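PDB 3EB8: cysteine protease-like VirA from Shigella flexneri, which acts as a secreted virulence effector required for bacterial entry into epithelial cells and for spread within and between them, although its proposed tubulin-cleaving protease activity is disputed. Local coordinates for residues D143-I148 and I179-D184. Residues are numbered along the deposited sequence; the frame is centred on the assembly and turned at random.
Sequences DIYRDI and INEFID
Ile179 meets helix 140-149 chiefly through CG2, the methyl of its beta-branch, which lies 3.8 Å from Ile144 CG2 and 4.0 Å from Tyr145 CB; the two isoleucine side chains cross nearly at a right angle and are both buried. Beyond this apolar patch the chain climbs over the tyrosine ring. Tyr145 holds CG anti to its own N (chi1 -179°), extending the ring from the helix so that one face receives loop backbone. Asn180 CA makes a CH-pi contact with that face, 4.0 Å from the ring centroid, while Asn180 C and Glu181 N lie over the ring centre. The Asn180 amide turns back into the loop instead: OD1 accepts from Phe182 N at 3.0 Å, closing an Asx turn. Glu181 then runs alongside the tyrosine, CB 3.7 Å from Tyr145 CE2, and its side chain, bent at chi2, places OE1 3.0 Å from Tyr145 OH, with carboxylate and ring planes 32° apart. From Phe182 onward the loop enters the region assigned to tubulin binding. The contact packs the start of the connection between helices 167-176 and 194-204 against helix 140-149, with Ile174 of helix 167-176 and Thr233 of helix 226-234 both touching Ile144 and Ile179.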
ATOM      1  N   ASP A 143     -10.906 -13.788  -3.202  1.00 56.18           N
ATOM      2  CA  ASP A 143      -9.992 -12.712  -3.559  1.00 55.45           C
ATOM      3  C   ASP A 143      -8.514 -13.097  -3.351  1.00 54.02           C
ATOM      4  O   ASP A 143      -7.695 -12.940  -4.250  1.00 54.53           O
ATOM      5  CB  ASP A 143     -10.351 -11.433  -2.794  1.00 54.57           C
ATOM      6  CG  ASP A 143     -11.690 -10.866  -3.226  1.00 56.41           C
ATOM      7  OD1 ASP A 143     -12.141 -11.224  -4.337  1.00 58.56           O
ATOM      8  OD2 ASP A 143     -12.297 -10.072  -2.466  1.00 56.03           O
ATOM      9  N   ILE A 144      -8.157 -13.614  -2.183  1.00 52.53           N
ATOM     10  CA  ILE A 144      -6.754 -14.017  -1.996  1.00 51.54           C
ATOM     11  C   ILE A 144      -6.390 -15.217  -2.892  1.00 52.79           C
ATOM     12  O   ILE A 144      -5.355 -15.218  -3.549  1.00 53.00           O
ATOM     13  CB  ILE A 144      -6.382 -14.252  -0.509  1.00 49.96           C
ATOM     14  CG1 ILE A 144      -4.865 -14.416  -0.359  1.00 49.22           C
ATOM     15  CG2 ILE A 144      -7.131 -15.433   0.050  1.00 50.42           C
ATOM     16  CD1 ILE A 144      -4.353 -14.345   1.086  1.00 47.90           C
ATOM     17  N   TYR A 145      -7.262 -16.213  -2.953  1.00 53.88           N
ATOM     18  CA  TYR A 145      -7.040 -17.347  -3.830  1.00 55.41           C
ATOM     19  C   TYR A 145      -6.707 -16.895  -5.266  1.00 56.77           C
ATOM     20  O   TYR A 145      -5.637 -17.203  -5.793  1.00 57.01           O
ATOM     21  CB  TYR A 145      -8.251 -18.288  -3.842  1.00 56.90           C
ATOM     22  CG  TYR A 145      -8.042 -19.493  -4.730  1.00 58.74           C
ATOM     23  CD1 TYR A 145      -7.224 -20.529  -4.326  1.00 58.48           C
ATOM     24  CD2 TYR A 145      -8.621 -19.569  -5.986  1.00 60.99           C
ATOM     25  CE1 TYR A 145      -7.005 -21.620  -5.128  1.00 60.32           C
ATOM     26  CE2 TYR A 145      -8.414 -20.664  -6.806  1.00 62.89           C
ATOM     27  CZ  TYR A 145      -7.603 -21.691  -6.370  1.00 63.25           C
ATOM     28  OH  TYR A 145      -7.378 -22.796  -7.171  1.00 65.83           O
ATOM     29  N   ARG A 146      -7.631 -16.171  -5.892  1.00 62.13           N
ATOM     30  CA  ARG A 146      -7.425 -15.714  -7.260  1.00 59.64           C
ATOM     31  C   ARG A 146      -6.085 -14.988  -7.405  1.00 65.10           C
ATOM     32  O   ARG A 146      -5.309 -15.284  -8.323  1.00 59.79           O
ATOM     33  CB  ARG A 146      -8.583 -14.823  -7.721  1.00 68.85           C
ATOM     34  CG  ARG A 146      -9.918 -15.535  -7.690  1.00 89.94           C
ATOM     35  CD  ARG A 146     -11.103 -14.605  -7.926  1.00105.78           C
ATOM     36  NE  ARG A 146     -12.270 -15.061  -7.171  1.00114.38           N
ATOM     37  CZ  ARG A 146     -13.532 -14.875  -7.541  1.00121.54           C
ATOM     38  NH1 ARG A 146     -13.810 -14.251  -8.678  1.00125.03           N
ATOM     39  NH2 ARG A 146     -14.519 -15.328  -6.777  1.00123.57           N
ATOM     40  N   ASP A 147      -5.807 -14.059  -6.492  1.00 56.78           N
ATOM     41  CA  ASP A 147      -4.599 -13.245  -6.606  1.00 59.33           C
ATOM     42  C   ASP A 147      -3.299 -14.048  -6.405  1.00 59.53           C
ATOM     43  O   ASP A 147      -2.326 -13.864  -7.143  1.00 56.23           O
ATOM     44  CB  ASP A 147      -4.651 -12.041  -5.660  1.00 70.35           C
ATOM     45  CG  ASP A 147      -3.535 -11.038  -5.937  1.00 89.21           C
ATOM     46  OD1 ASP A 147      -3.849  -9.918  -6.399  1.00106.03           O
ATOM     47  OD2 ASP A 147      -2.346 -11.374  -5.715  1.00 76.94           O
ATOM     48  N   ILE A 148      -3.279 -14.930  -5.411  1.00 54.51           N
ATOM     49  CA  ILE A 148      -2.095 -15.747  -5.202  1.00 54.13           C
ATOM     50  C   ILE A 148      -1.937 -16.710  -6.355  1.00 56.08           C
ATOM     51  O   ILE A 148      -0.830 -16.959  -6.810  1.00 56.65           O
ATOM     52  CB  ILE A 148      -2.139 -16.507  -3.869  1.00 52.90           C
ATOM     53  CG1 ILE A 148      -2.073 -15.512  -2.704  1.00 51.15           C
ATOM     54  CG2 ILE A 148      -0.982 -17.491  -3.779  1.00 53.20           C
ATOM     55  CD1 ILE A 148      -0.953 -14.516  -2.814  1.00 50.74           C
ATOM     56  N   ILE A 179      -8.077 -22.395   1.880  1.00 55.36           N
ATOM     57  CA  ILE A 179      -8.577 -21.404   0.939  1.00 72.43           C
ATOM     58  C   ILE A 179      -8.407 -21.906  -0.501  1.00 73.97           C
ATOM     59  O   ILE A 179      -7.284 -22.013  -1.013  1.00 70.05           O
ATOM     60  CB  ILE A 179      -7.892 -20.025   1.122  1.00 55.30           C
ATOM     61  CG1 ILE A 179      -8.190 -19.446   2.516  1.00 52.14           C
ATOM     62  CG2 ILE A 179      -8.345 -19.073   0.039  1.00 53.62           C
ATOM     63  CD1 ILE A 179      -7.402 -18.185   2.875  1.00 50.43           C
ATOM     64  N   ASN A 180      -9.527 -22.239  -1.138  1.00 75.65           N
ATOM     65  CA  ASN A 180      -9.530 -22.554  -2.563  1.00 79.19           C
ATOM     66  C   ASN A 180     -10.704 -21.921  -3.302  1.00 87.11           C
ATOM     67  O   ASN A 180     -11.329 -20.972  -2.807  1.00 89.60           O
ATOM     68  CB  ASN A 180      -9.462 -24.064  -2.819  1.00 75.53           C
ATOM     69  CG  ASN A 180     -10.588 -24.820  -2.158  1.00 79.75           C
ATOM     70  OD1 ASN A 180     -11.752 -24.416  -2.227  1.00 88.60           O
ATOM     71  ND2 ASN A 180     -10.250 -25.933  -1.514  1.00 76.54           N
ATOM     72  N   GLU A 181     -11.001 -22.454  -4.483  1.00 84.40           N
ATOM     73  CA  GLU A 181     -11.954 -21.822  -5.384  1.00 80.23           C
ATOM     74  C   GLU A 181     -13.393 -22.013  -4.934  1.00 84.09           C
ATOM     75  O   GLU A 181     -14.274 -21.250  -5.334  1.00 95.72           O
ATOM     76  CB  GLU A 181     -11.761 -22.312  -6.824  1.00 91.77           C
ATOM     77  CG  GLU A 181     -11.992 -23.806  -7.034  1.00104.29           C
ATOM     78  CD  GLU A 181     -10.722 -24.649  -6.947  1.00 94.89           C
ATOM     79  OE1 GLU A 181      -9.774 -24.259  -6.224  1.00 89.71           O
ATOM     80  OE2 GLU A 181     -10.686 -25.717  -7.599  1.00 83.21           O
ATOM     81  N   PHE A 182     -13.633 -23.018  -4.098  1.00 76.14           N
ATOM     82  CA  PHE A 182     -14.976 -23.218  -3.544  1.00 94.41           C
ATOM     83  C   PHE A 182     -15.025 -23.413  -2.017  1.00 91.17           C
ATOM     84  O   PHE A 182     -15.652 -24.351  -1.529  1.00 93.13           O
ATOM     85  CB  PHE A 182     -15.718 -24.360  -4.272  1.00112.64           C
ATOM     86  CG  PHE A 182     -14.813 -25.328  -5.010  1.00117.24           C
ATOM     87  CD1 PHE A 182     -13.851 -26.072  -4.331  1.00111.61           C
ATOM     88  CD2 PHE A 182     -14.949 -25.514  -6.387  1.00108.58           C
ATOM     89  CE1 PHE A 182     -13.030 -26.966  -5.014  1.00106.71           C
ATOM     90  CE2 PHE A 182     -14.132 -26.408  -7.075  1.00105.04           C
ATOM     91  CZ  PHE A 182     -13.173 -27.134  -6.388  1.00100.08           C
ATOM     92  N   ILE A 183     -14.396 -22.515  -1.262  1.00 84.02           N
ATOM     93  CA  ILE A 183     -14.282 -22.709   0.183  1.00 69.58           C
ATOM     94  C   ILE A 183     -15.545 -22.357   0.959  1.00 76.18           C
ATOM     95  O   ILE A 183     -15.796 -22.925   2.024  1.00 96.52           O
ATOM     96  CB  ILE A 183     -13.060 -21.970   0.794  1.00 79.73           C
ATOM     97  CG1 ILE A 183     -13.192 -21.881   2.329  1.00 66.62           C
ATOM     98  CG2 ILE A 183     -12.877 -20.601   0.147  1.00 75.65           C
ATOM     99  CD1 ILE A 183     -12.008 -21.208   3.027  1.00 56.73           C
ATOM    100  N   ASP A 184     -16.336 -21.436   0.417  1.00 67.14           N
ATOM    101  CA  ASP A 184     -17.529 -20.895   1.101  1.00 68.41           C
ATOM    102  C   ASP A 184     -17.177 -19.589   1.810  1.00 62.53           C
ATOM    103  O   ASP A 184     -16.401 -19.566   2.759  1.00 60.66           O
ATOM    104  CB  ASP A 184     -18.186 -21.882   2.081  1.00 70.74           C
ATOM    105  CG  ASP A 184     -19.478 -21.324   2.710  1.00 85.81           C
ATOM    106  OD1 ASP A 184     -20.498 -21.213   1.996  1.00 86.29           O
ATOM    107  OD2 ASP A 184     -19.482 -20.997   3.920  1.00 76.43           O
TER